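Local atomic coordinates of CBS domain-containing protein (Thermoplasma acidophilum DSM 1728, PDB entry 1PVM), a protein that is of unknown function but pairs two CBS domains, modules that often bind adenine nucleotides, with a zinc-ribbon-like domain that binds metal ions such as iron. Residues 23-29 with 72-78; 40-44 with 55-59; 94-98 with 127-131; 106-110 with 121-125; 158-162 with 173-177. All blocks are in the same frame, centred on the assembly; numbering follows the deposited sequence.

Interaction 1: 23-29 with 72-78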
# COMPACT_ATOMS: atom_id res chain seq x y z
N ASN B 23 -7.53 -10.54 15.72
CA ASN B 23 -7.36 -11.98 15.82
C ASN B 23 -6.92 -12.57 14.48
O ASN B 23 -7.34 -12.09 13.42
CB ASN B 23 -8.66 -12.60 16.31
CG ASN B 23 -8.57 -14.10 16.43
OD1 ASN B 23 -8.91 -14.83 15.51
ND2 ASN B 23 -8.09 -14.57 17.58
N TRP B 24 -6.10 -13.61 14.52
CA TRP B 24 -5.58 -14.22 13.30
C TRP B 24 -6.59 -14.91 12.37
O TRP B 24 -6.25 -15.27 11.25
CB TRP B 24 -4.43 -15.18 13.64
CG TRP B 24 -4.79 -16.44 14.40
CD1 TRP B 24 -5.97 -16.72 15.05
CD2 TRP B 24 -3.94 -17.57 14.61
NE1 TRP B 24 -5.89 -17.96 15.64
CE2 TRP B 24 -4.66 -18.51 15.39
CE3 TRP B 24 -2.63 -17.89 14.21
CZ2 TRP B 24 -4.12 -19.74 15.77
CZ3 TRP B 24 -2.09 -19.11 14.59
CH2 TRP B 24 -2.84 -20.03 15.37
N ASN B 25 -7.82 -15.09 12.84
CA ASN B 25 -8.84 -15.71 12.00
C ASN B 25 -9.78 -14.66 11.42
O ASN B 25 -10.74 -14.97 10.72
CB ASN B 25 -9.62 -16.76 12.80
CG ASN B 25 -8.84 -18.04 12.98
OD1 ASN B 25 -8.92 -18.69 14.02
ND2 ASN B 25 -8.09 -18.43 11.95
N THR B 26 -9.49 -13.40 11.72
CA THR B 26 -10.28 -12.29 11.20
C THR B 26 -10.11 -12.39 9.68
O THR B 26 -9.01 -12.69 9.21
CB THR B 26 -9.72 -10.94 11.69
OG1 THR B 26 -9.73 -10.90 13.12
CG2 THR B 26 -10.55 -9.78 11.15
N THR B 27 -11.16 -12.16 8.91
CA THR B 27 -11.03 -12.24 7.46
C THR B 27 -10.34 -10.99 6.93
O THR B 27 -10.26 -9.97 7.63
CB THR B 27 -12.40 -12.35 6.76
OG1 THR B 27 -13.13 -11.13 6.94
CG2 THR B 27 -13.20 -13.51 7.34
N VAL B 28 -9.84 -11.07 5.70
CA VAL B 28 -9.17 -9.94 5.07
C VAL B 28 -10.19 -8.80 4.94
O VAL B 28 -9.86 -7.63 5.14
CB VAL B 28 -8.62 -10.33 3.68
CG1 VAL B 28 -8.19 -9.10 2.91
CG2 VAL B 28 -7.43 -11.26 3.84
N PHE B 29 -11.43 -9.16 4.62
CA PHE B 29 -12.49 -8.17 4.48
C PHE B 29 -12.69 -7.39 5.78
O PHE B 29 -12.73 -6.16 5.78
CB PHE B 29 -13.80 -8.86 4.10
CG PHE B 29 -14.97 -7.92 3.96
CD1 PHE B 29 -15.05 -7.04 2.89
CD2 PHE B 29 -15.99 -7.90 4.91
CE1 PHE B 29 -16.12 -6.15 2.76
CE2 PHE B 29 -17.06 -7.02 4.80
CZ PHE B 29 -17.13 -6.14 3.72
N PRO B 72 -12.53 -11.56 -0.17
CA PRO B 72 -11.91 -11.09 1.07
C PRO B 72 -12.49 -11.73 2.33
O PRO B 72 -11.79 -11.88 3.34
CB PRO B 72 -12.18 -9.58 1.03
CG PRO B 72 -12.18 -9.27 -0.41
CD PRO B 72 -12.91 -10.43 -1.04
N ASP B 73 -13.77 -12.11 2.30
CA ASP B 73 -14.39 -12.72 3.47
C ASP B 73 -14.14 -14.23 3.59
O ASP B 73 -14.63 -14.86 4.53
CB ASP B 73 -15.91 -12.47 3.47
CG ASP B 73 -16.65 -13.28 2.40
OD1 ASP B 73 -16.02 -14.15 1.76
OD2 ASP B 73 -17.86 -13.04 2.21
N GLU B 74 -13.37 -14.79 2.66
CA GLU B 74 -13.08 -16.23 2.67
C GLU B 74 -11.64 -16.55 3.05
O GLU B 74 -11.24 -17.71 3.04
CB GLU B 74 -13.32 -16.84 1.29
CG GLU B 74 -14.71 -16.65 0.72
CD GLU B 74 -14.86 -17.34 -0.63
OE1 GLU B 74 -14.01 -17.09 -1.53
OE2 GLU B 74 -15.82 -18.11 -0.80
N VAL B 75 -10.86 -15.52 3.37
CA VAL B 75 -9.46 -15.74 3.72
C VAL B 75 -9.08 -15.13 5.06
O VAL B 75 -9.17 -13.92 5.25
CB VAL B 75 -8.53 -15.14 2.66
CG1 VAL B 75 -7.07 -15.36 3.07
CG2 VAL B 75 -8.81 -15.79 1.29
N PRO B 76 -8.66 -15.97 6.03
CA PRO B 76 -8.27 -15.46 7.35
C PRO B 76 -6.91 -14.78 7.20
O PRO B 76 -6.05 -15.25 6.45
CB PRO B 76 -8.20 -16.73 8.20
CG PRO B 76 -7.77 -17.77 7.22
CD PRO B 76 -8.60 -17.44 5.99
N ILE B 77 -6.70 -13.67 7.91
CA ILE B 77 -5.44 -12.94 7.77
C ILE B 77 -4.17 -13.70 8.15
O ILE B 77 -3.08 -13.29 7.77
CB ILE B 77 -5.50 -11.58 8.51
CG1 ILE B 77 -5.78 -11.77 10.00
CG2 ILE B 77 -6.58 -10.70 7.89
CD1 ILE B 77 -5.79 -10.47 10.79
N ARG B 78 -4.31 -14.80 8.89
CA ARG B 78 -3.14 -15.60 9.26
C ARG B 78 -2.41 -16.08 7.99
O ARG B 78 -1.20 -16.29 8.00
CB ARG B 78 -3.56 -16.81 10.10
CG ARG B 78 -4.59 -17.70 9.43
CD ARG B 78 -5.31 -18.59 10.43
NE ARG B 78 -4.43 -19.58 11.04
CZ ARG B 78 -4.78 -20.37 12.05
NH1 ARG B 78 -6.00 -20.28 12.57
NH2 ARG B 78 -3.92 -21.25 12.54
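Arg78 lays its guanidinium flat on one face of the Trp24 indole, in a cation-pi stack with the two planes 19° apart. CZ of Arg78 stands 3.6 Å from the centroid of the six-membered ring of Trp24, almost directly above it. At the edges, Asn23 OD1 lies in the plane of the indole, and the Asn25 amide borders the guanidinium. The stack closes one end of a loop-on-loop contact of the CBS pair, where the chain between helix 58-65 and strand 87-89 runs back beside the turn that leads into helix 28-38. Trp24 suits this place because its broad ring can carry the cation while NE1 bonds Asp48. Arg78 turns CG into the crowded position between its N and carbonyl carbon (chi1 56°), and a bend at chi3 brings the guanidinium over the ring.

From there the backbones run together through a single bridge, Thr27 with Pro76. Ile77 N gives a bond of 2.8 Å to Thr26 O, and Val28 N gives one of 3.0 Å to Val75 O. Proline, which has no N-H, fits at 76 because these bonds use the flanking Val75 O and Ile77 N. Thr27 is the N-cap of helix 28-38, its OG1 reaching Asp30 N. Beyond it, CG2 of the branched Val28 meets CG2 of Ile77 at 4.2 Å, an apolar patch that Phe65 continues. At the far end Phe29 N bonds Pro72 O, and CB of Phe29 touches CB of Pro72 at 3.5 Å.

Interaction 2: 40-44 with 55-59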
# COMPACT_ATOMS: atom_id res chain seq x y z
N LEU B 40 -5.33 3.44 9.15
CA LEU B 40 -4.24 2.72 9.81
C LEU B 40 -3.93 1.53 8.91
O LEU B 40 -4.76 0.64 8.75
CB LEU B 40 -4.73 2.24 11.18
CG LEU B 40 -3.82 1.42 12.08
CD1 LEU B 40 -2.61 2.24 12.47
CD2 LEU B 40 -4.60 0.99 13.33
N TYR B 41 -2.73 1.50 8.34
CA TYR B 41 -2.39 0.43 7.42
C TYR B 41 -1.41 -0.62 7.91
O TYR B 41 -0.64 -1.21 7.15
CB TYR B 41 -1.93 1.07 6.11
CG TYR B 41 -3.02 1.98 5.58
CD1 TYR B 41 -4.16 1.45 4.98
CD2 TYR B 41 -2.95 3.36 5.76
CE1 TYR B 41 -5.22 2.27 4.60
CE2 TYR B 41 -4.01 4.19 5.38
CZ TYR B 41 -5.13 3.64 4.80
OH TYR B 41 -6.18 4.44 4.43
N GLY B 42 -1.48 -0.87 9.21
CA GLY B 42 -0.64 -1.87 9.83
C GLY B 42 -1.34 -2.32 11.10
O GLY B 42 -1.60 -1.50 11.98
N LEU B 43 -1.66 -3.60 11.19
CA LEU B 43 -2.33 -4.14 12.37
C LEU B 43 -1.52 -5.28 12.96
O LEU B 43 -0.93 -6.08 12.22
CB LEU B 43 -3.72 -4.67 12.02
CG LEU B 43 -4.72 -3.77 11.27
CD1 LEU B 43 -5.97 -4.58 10.93
CD2 LEU B 43 -5.07 -2.56 12.11
N VAL B 44 -1.47 -5.35 14.28
CA VAL B 44 -0.77 -6.43 14.95
C VAL B 44 -1.77 -7.58 15.00
O VAL B 44 -2.96 -7.37 15.26
CB VAL B 44 -0.34 -6.04 16.38
CG1 VAL B 44 0.23 -7.25 17.12
CG2 VAL B 44 0.69 -4.92 16.32
N LEU B 55 1.99 -9.33 11.42
CA LEU B 55 1.63 -7.95 11.17
C LEU B 55 0.99 -7.91 9.78
O LEU B 55 1.57 -8.39 8.81
CB LEU B 55 2.89 -7.06 11.23
CG LEU B 55 2.70 -5.56 11.47
CD1 LEU B 55 4.03 -4.93 11.84
CD2 LEU B 55 2.11 -4.88 10.24
N LEU B 56 -0.22 -7.36 9.71
CA LEU B 56 -0.94 -7.26 8.44
C LEU B 56 -0.73 -5.86 7.87
O LEU B 56 -1.03 -4.87 8.54
CB LEU B 56 -2.44 -7.51 8.66
CG LEU B 56 -3.30 -7.55 7.39
CD1 LEU B 56 -3.02 -8.83 6.62
CD2 LEU B 56 -4.78 -7.47 7.77
N SER B 57 -0.23 -5.79 6.64
CA SER B 57 0.04 -4.51 5.98
C SER B 57 -0.61 -4.47 4.59
O SER B 57 -1.10 -5.48 4.10
CB SER B 57 1.55 -4.32 5.82
OG SER B 57 2.08 -5.29 4.93
N GLU B 58 -0.59 -3.30 3.96
CA GLU B 58 -1.17 -3.18 2.63
C GLU B 58 -0.46 -4.10 1.65
O GLU B 58 -1.10 -4.83 0.89
CB GLU B 58 -1.04 -1.75 2.09
CG GLU B 58 -2.07 -0.77 2.57
CD GLU B 58 -2.07 0.49 1.71
OE1 GLU B 58 -1.04 1.20 1.68
OE2 GLU B 58 -3.10 0.76 1.06
N ARG B 59 0.87 -4.06 1.67
CA ARG B 59 1.66 -4.88 0.77
C ARG B 59 1.40 -6.37 1.00
O ARG B 59 1.36 -7.14 0.04
CB ARG B 59 3.15 -4.55 0.91
CG ARG B 59 4.06 -5.24 -0.10
CD ARG B 59 3.62 -4.99 -1.54
NE ARG B 59 3.63 -3.57 -1.89
CZ ARG B 59 4.74 -2.87 -2.12
NH1 ARG B 59 5.93 -3.44 -2.05
NH2 ARG B 59 4.64 -1.58 -2.43
O HOH W 1 0.98 -0.99 4.96
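Leu43 and Leu56 make the tight part of this contact, a hydrogen-bonded antiparallel pair in which each backbone amide serves the other. Leu43 N reaches Leu56 O at 3.0 Å, and Leu56 N reaches Leu43 O at 2.9 Å. Their side chains lie on the same face, CD1 of Leu43 4.4 Å from CD2 of Leu56, and turn toward helix 28-38, where Ile34, Met35 and Ala31 receive them. Leucine suits this face because its flexible fork fills the seam between sheet and helix. Gly42, without a side chain, brings its CA to 3.3 Å from Leu56 O, and CD2 of Leu55 comes to 4.1 Å from that same CA.

Toward Tyr41 and Glu58 the contact becomes loose and wet. Tyr41 O meets Glu58 N through a water, which donates to Tyr41 O at 2.7 Å and accepts from Glu58 N at 3.0 Å. Glu58 crosses Tyr41 at a slant, its CG 3.9 Å from CD1 of Tyr41. The carboxylate beyond forms a salt bridge with Arg59 of the second subunit, whose guanidinium also makes a cation-pi contact with Tyr41. Ser57 is the N-cap of helix 58-65. This hairpin running straight into a helix is the beta-beta-alpha end of a CBS domain, with the helix at the dimer interface.

Interaction 3: 94-98 with 127-131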
# COMPACT_ATOMS: atom_id res chain seq x y z
N VAL B 94 16.80 5.20 15.43
CA VAL B 94 16.09 5.18 14.16
C VAL B 94 16.96 4.60 13.05
O VAL B 94 16.44 3.96 12.13
CB VAL B 94 15.60 6.60 13.73
CG1 VAL B 94 14.65 7.16 14.77
CG2 VAL B 94 16.79 7.53 13.51
N LYS B 95 18.27 4.79 13.14
CA LYS B 95 19.18 4.26 12.13
C LYS B 95 19.13 2.74 12.07
O LYS B 95 19.16 2.15 10.99
CB LYS B 95 20.62 4.71 12.42
CG LYS B 95 21.64 4.06 11.50
CD LYS B 95 23.07 4.24 11.99
CE LYS B 95 24.04 3.49 11.09
NZ LYS B 95 25.45 3.55 11.58
N ASP B 96 19.05 2.10 13.24
CA ASP B 96 18.98 0.65 13.35
C ASP B 96 17.65 0.14 12.81
O ASP B 96 17.58 -0.93 12.20
CB ASP B 96 19.13 0.22 14.81
CG ASP B 96 20.45 0.68 15.42
OD1 ASP B 96 20.56 0.67 16.66
OD2 ASP B 96 21.36 1.05 14.66
N VAL B 97 16.59 0.90 13.05
CA VAL B 97 15.26 0.51 12.58
C VAL B 97 15.23 0.59 11.05
O VAL B 97 14.69 -0.29 10.39
CB VAL B 97 14.17 1.43 13.16
CG1 VAL B 97 12.79 0.96 12.70
CG2 VAL B 97 14.25 1.39 14.68
N ALA B 98 15.83 1.64 10.51
CA ALA B 98 15.88 1.83 9.06
C ALA B 98 16.56 0.63 8.40
O ALA B 98 16.06 0.08 7.41
CB ALA B 98 16.63 3.11 8.73
N LEU B 127 9.60 7.53 10.98
CA LEU B 127 11.04 7.66 10.80
C LEU B 127 11.48 8.81 9.89
O LEU B 127 12.58 9.33 10.05
CB LEU B 127 11.60 6.36 10.24
CG LEU B 127 11.40 5.09 11.08
CD1 LEU B 127 11.69 3.89 10.21
CD2 LEU B 127 12.31 5.11 12.31
N SER B 128 10.63 9.19 8.94
CA SER B 128 10.97 10.24 7.99
C SER B 128 11.37 11.57 8.62
O SER B 128 12.04 12.38 7.97
CB SER B 128 9.82 10.47 7.00
OG SER B 128 8.74 11.16 7.61
N ARG B 129 10.95 11.81 9.86
CA ARG B 129 11.28 13.06 10.53
C ARG B 129 12.71 13.08 11.06
O ARG B 129 13.23 14.15 11.41
CB ARG B 129 10.33 13.31 11.70
CG ARG B 129 8.87 13.49 11.32
CD ARG B 129 8.12 14.18 12.44
NE ARG B 129 6.72 14.41 12.10
CZ ARG B 129 5.80 13.46 12.04
NH1 ARG B 129 6.12 12.20 12.30
NH2 ARG B 129 4.54 13.77 11.72
N TYR B 130 13.35 11.92 11.10
CA TYR B 130 14.70 11.81 11.63
C TYR B 130 15.76 11.26 10.69
O TYR B 130 16.92 11.67 10.75
CB TYR B 130 14.68 10.96 12.90
CG TYR B 130 13.63 11.45 13.88
CD1 TYR B 130 12.32 10.97 13.82
CD2 TYR B 130 13.92 12.45 14.80
CE1 TYR B 130 11.33 11.49 14.65
CE2 TYR B 130 12.94 12.98 15.63
CZ TYR B 130 11.65 12.49 15.56
OH TYR B 130 10.68 13.03 16.37
N LEU B 131 15.37 10.34 9.82
CA LEU B 131 16.30 9.74 8.88
C LEU B 131 16.85 10.71 7.84
O LEU B 131 16.24 11.74 7.55
CB LEU B 131 15.62 8.58 8.13
CG LEU B 131 15.13 7.38 8.94
CD1 LEU B 131 14.57 6.34 7.98
CD2 LEU B 131 16.29 6.80 9.75
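Val94, at the start of helix 94-104, points toward segment 127-131 and slots between Leu127 and Leu131, sliding past each in the opposite direction. Its CB lies 3.9 Å from CD2 of Leu127, and its CG2 is 3.9 Å from CD2 of Leu131. The same CG2 meets CB of Tyr130 at 4.1 Å, the two side chains crossing at about a right angle. A beta-branched residue suits this slot because its two methyls can serve different partners. With chi1 at -61°, CG1 stands beside the backbone N and faces Leu127, which leaves CG2 for Tyr130 and Leu131.

Lys95 points its long chain away from the partner, as fits an exposed residue, and its backbone N is held by Asp93. Val97, one turn on from Val94, brings CG1 to 4.0 Å from CD1 of Leu127, so that the fork of this leucine spans both valines. Ala98 then offers just a methyl: its CB is 3.8 Å from CD2 of Leu131, and its small size is consistent with the close approach of Ser135 and Ile139 of helix 133-145.

Segment 127-131 carries the chain out of helix 124-127: Leu127 O accepts from both Tyr130 N, at 2.9 Å, and Leu131 N, a helix-like turn that puts Leu127 and Leu131 on the same side. Ser128 OG bonds Thr137 and Leu131 O bonds Arg133, both of the second subunit. The arrangement reflects the beta-alpha-beta-beta-alpha order of a CBS domain, whose first helix here packs against the chain that follows the hairpin.

Interaction 4: 106-110 with 121-125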
# COMPACT_ATOMS: atom_id res chain seq x y z
N LEU B 106 10.53 -3.95 4.25
CA LEU B 106 9.36 -3.46 4.99
C LEU B 106 9.28 -1.94 5.08
O LEU B 106 10.30 -1.25 4.94
CB LEU B 106 9.38 -4.02 6.42
CG LEU B 106 9.40 -5.53 6.63
CD1 LEU B 106 9.71 -5.85 8.09
CD2 LEU B 106 8.06 -6.13 6.21
N GLU B 107 8.08 -1.41 5.31
CA GLU B 107 7.93 0.03 5.49
C GLU B 107 7.39 0.29 6.90
O GLU B 107 7.14 1.44 7.29
CB GLU B 107 7.03 0.64 4.41
CG GLU B 107 5.76 -0.11 4.07
CD GLU B 107 4.66 0.12 5.08
OE1 GLU B 107 4.39 1.29 5.40
OE2 GLU B 107 4.05 -0.88 5.52
N ARG B 108 7.22 -0.79 7.67
CA ARG B 108 6.76 -0.70 9.06
C ARG B 108 7.02 -2.02 9.78
O ARG B 108 7.17 -3.06 9.15
CB ARG B 108 5.27 -0.36 9.13
CG ARG B 108 4.30 -1.49 8.78
CD ARG B 108 2.88 -0.93 8.77
NE ARG B 108 2.74 0.11 7.74
CZ ARG B 108 1.91 1.14 7.80
NH1 ARG B 108 1.11 1.32 8.85
NH2 ARG B 108 1.89 2.01 6.80
N CYS B 109 7.07 -1.97 11.10
CA CYS B 109 7.28 -3.16 11.91
C CYS B 109 6.85 -2.88 13.33
O CYS B 109 6.62 -1.72 13.69
CB CYS B 109 8.76 -3.59 11.88
SG CYS B 109 9.90 -2.47 12.73
N ALA B 110 6.74 -3.92 14.14
CA ALA B 110 6.34 -3.76 15.52
C ALA B 110 7.57 -3.40 16.35
O ALA B 110 8.70 -3.58 15.91
CB ALA B 110 5.73 -5.06 16.05
N ILE B 121 4.00 0.28 16.98
CA ILE B 121 4.34 0.01 15.59
C ILE B 121 5.04 1.27 15.10
O ILE B 121 4.62 2.38 15.44
CB ILE B 121 3.09 -0.26 14.71
CG1 ILE B 121 2.50 -1.63 15.07
CG2 ILE B 121 3.46 -0.21 13.23
CD1 ILE B 121 1.30 -2.03 14.24
N VAL B 122 6.11 1.09 14.33
CA VAL B 122 6.85 2.22 13.77
C VAL B 122 6.79 2.10 12.25
O VAL B 122 6.95 1.02 11.69
CB VAL B 122 8.32 2.24 14.27
CG1 VAL B 122 9.03 0.96 13.89
CG2 VAL B 122 9.04 3.47 13.71
N THR B 123 6.54 3.23 11.58
CA THR B 123 6.43 3.26 10.13
C THR B 123 7.47 4.19 9.51
O THR B 123 8.12 4.96 10.21
CB THR B 123 5.07 3.80 9.69
OG1 THR B 123 4.96 5.18 10.09
CG2 THR B 123 3.93 3.00 10.32
N LEU B 124 7.59 4.13 8.19
CA LEU B 124 8.52 5.00 7.49
C LEU B 124 8.13 6.45 7.74
O LEU B 124 8.99 7.32 7.84
CB LEU B 124 8.48 4.72 5.98
CG LEU B 124 9.27 5.71 5.12
CD1 LEU B 124 10.75 5.66 5.49
CD2 LEU B 124 9.08 5.37 3.65
N THR B 125 6.83 6.73 7.84
CA THR B 125 6.39 8.09 8.09
C THR B 125 6.95 8.59 9.42
O THR B 125 7.45 9.72 9.51
CB THR B 125 4.85 8.21 8.12
OG1 THR B 125 4.31 7.74 6.88
CG2 THR B 125 4.43 9.66 8.32
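Cys109 and Val122 form the first shell, a hydrogen-bonded antiparallel pair near the open end of the hairpin of the second CBS domain. Val122 N bonds Cys109 O at 2.9 Å, and Cys109 N returns a bond of 3.1 Å to Val122 O. On the same face SG of Cys109 touches CG1 of Val122 at 3.7 Å. These compact groups suit a buried seam under helix 94-104, where Leu101 and Val97 pack on them.

On the other face Arg108 and Thr123 run side by side, pointing the same way. The methyl CG2 of Thr123 sits over one face of the guanidinium, 3.6 Å from NH1 of Arg108. What fixes that plane is Glu107, which Arg108 grips side-on: NE reaches Glu107 OE2 at 2.8 Å, and NH2 reaches Glu107 OE1 at 3.0 Å, with both oxygens near the guanidinium plane. Thr123 is held in turn. With chi1 at 66° its OG1 caps a backbone N of the next helix while Asp126 OD1 accepts from Thr123 N, the reciprocal arrangement of a capping box. Leu124 N, the first amide of that helix, bonds Glu107 O at 2.9 Å, so the capping turn is tied to the residue just before the partner strand.

The chemistry implies two different faces: Cys109 and Val122 make one apolar, while the other mixes Ala110 and Ile121 with Arg108, whose charge the neighbouring Glu107 probably offsets.

Interaction 5: 158-162 with 173-177. With HG (mercury (II) ion), chain D.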
# COMPACT_ATOMS: atom_id res chain seq x y z
N GLY B 158 11.29 -23.17 8.53
CA GLY B 158 11.12 -23.24 7.10
C GLY B 158 10.58 -21.95 6.51
O GLY B 158 9.91 -21.17 7.19
N VAL B 159 10.88 -21.73 5.23
CA VAL B 159 10.42 -20.54 4.53
C VAL B 159 9.18 -20.90 3.71
O VAL B 159 9.20 -21.87 2.96
CB VAL B 159 11.50 -19.98 3.57
CG1 VAL B 159 10.93 -18.84 2.74
CG2 VAL B 159 12.70 -19.48 4.38
N LEU B 160 8.11 -20.14 3.89
CA LEU B 160 6.87 -20.39 3.15
C LEU B 160 7.02 -19.84 1.74
O LEU B 160 7.17 -18.63 1.56
CB LEU B 160 5.69 -19.73 3.86
CG LEU B 160 5.34 -20.31 5.23
CD1 LEU B 160 4.21 -19.51 5.85
CD2 LEU B 160 4.94 -21.77 5.09
N GLU B 161 6.98 -20.72 0.75
CA GLU B 161 7.13 -20.34 -0.65
C GLU B 161 5.82 -20.54 -1.41
O GLU B 161 5.09 -21.48 -1.14
CB GLU B 161 8.23 -21.18 -1.32
CG GLU B 161 9.61 -21.10 -0.66
CD GLU B 161 10.33 -19.80 -0.95
OE1 GLU B 161 11.50 -19.66 -0.52
OE2 GLU B 161 9.74 -18.90 -1.59
N PRO B 162 5.53 -19.66 -2.37
CA PRO B 162 4.30 -19.71 -3.18
C PRO B 162 4.26 -20.90 -4.14
O PRO B 162 5.27 -21.23 -4.75
CB PRO B 162 4.34 -18.40 -3.98
CG PRO B 162 5.33 -17.53 -3.25
CD PRO B 162 6.35 -18.49 -2.74
N PHE B 173 0.96 -21.81 0.22
CA PHE B 173 2.32 -21.40 0.48
C PHE B 173 2.81 -22.66 1.17
O PHE B 173 2.17 -23.16 2.09
CB PHE B 173 2.41 -20.19 1.42
CG PHE B 173 2.39 -18.87 0.70
CD1 PHE B 173 1.18 -18.25 0.38
CD2 PHE B 173 3.58 -18.27 0.28
CE1 PHE B 173 1.16 -17.06 -0.35
CE2 PHE B 173 3.56 -17.08 -0.45
CZ PHE B 173 2.34 -16.48 -0.77
N ARG B 174 3.92 -23.19 0.68
CA ARG B 174 4.47 -24.44 1.20
C ARG B 174 5.80 -24.24 1.90
O ARG B 174 6.66 -23.50 1.43
CB ARG B 174 4.64 -25.41 0.03
CG ARG B 174 5.28 -26.75 0.36
CD ARG B 174 5.43 -27.57 -0.92
NE ARG B 174 4.14 -27.69 -1.60
CZ ARG B 174 3.98 -27.88 -2.90
NH1 ARG B 174 5.05 -27.97 -3.70
NH2 ARG B 174 2.76 -27.98 -3.42
N CYS B 175 5.96 -24.89 3.04
CA CYS B 175 7.21 -24.79 3.79
C CYS B 175 8.37 -25.41 3.01
O CYS B 175 8.24 -26.49 2.42
CB CYS B 175 7.07 -25.50 5.13
SG CYS B 175 8.60 -25.49 6.07
N SER B 176 9.51 -24.72 3.01
CA SER B 176 10.69 -25.20 2.29
C SER B 176 11.53 -26.15 3.13
O SER B 176 12.53 -26.68 2.64
CB SER B 176 11.55 -24.01 1.86
OG SER B 176 12.09 -23.37 3.00
N ASN B 177 11.15 -26.37 4.38
CA ASN B 177 11.89 -27.28 5.25
C ASN B 177 11.65 -28.72 4.79
O ASN B 177 10.52 -29.21 4.80
CB ASN B 177 11.42 -27.11 6.70
CG ASN B 177 12.20 -27.98 7.69
OD1 ASN B 177 12.94 -28.88 7.30
ND2 ASN B 177 12.02 -27.71 8.98
HG HG D . 7.55 -26.18 8.31
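Cys175 SG is held from several sides: it binds the mercury ion at 2.6 Å, accepts a bond from Asn177 N at 3.2 Å, and lies 3.5 Å from CA of Gly158. The site belongs to a zinc-ribbon-like domain, in which Cys152, Cys155 and Cys180 complete the four thiolates; iron occupies it in another crystal of this protein. Glycine suits position 158 because, lacking a side chain, it lets the sulfur come close. The backbone N-H of Asn177 probably stabilises the thiolate.

Following Cys175 in sequence, Ser176 folds its hydroxyl back, OG turned between the backbone N and the carbonyl carbon (chi1 67°), where OG accepts from Val159 N at 3.0 Å. Ser176 N in turn bonds Val159 O. The hairpin then continues through Glu161 and Arg174: Arg174 N gives a bond of 2.8 Å to Glu161 O, and Glu161 N bonds Arg174 O at 2.9 Å. The long polar side chains of these two suit the exposed face, and Arg174 extends to a salt bridge with Glu183. Leu160, Pro162 and Phe173 occupy the opposite face, along with Cys175. Here CG of Pro162 comes to 3.3 Å from CE2 of Phe173.

In the fold
Interactions 2 and 4 are equivalent hairpins of the two CBS domains, their centres 9 Å apart, and they meet directly: CG2 of Val44 lies 3.6 Å from CD1 of Ile121, and Arg108 NH1 approaches the backbone of Tyr41 and Gly42. Each is nested inside a longer loop, interaction 2 in that closed by interaction 1 and interaction 4 in that closed by interaction 3, and each touches its encloser, as where Ile77 meets Leu56. Interactions 1 and 3 lie on opposite sides of the chain's centre, their own centres 31 Å apart. Interaction 5, in the metal-binding domain, touches no other; its nearest atoms lie about 7 Å from interaction 1, whose Arg78 side chain is about 13 Å from mercury.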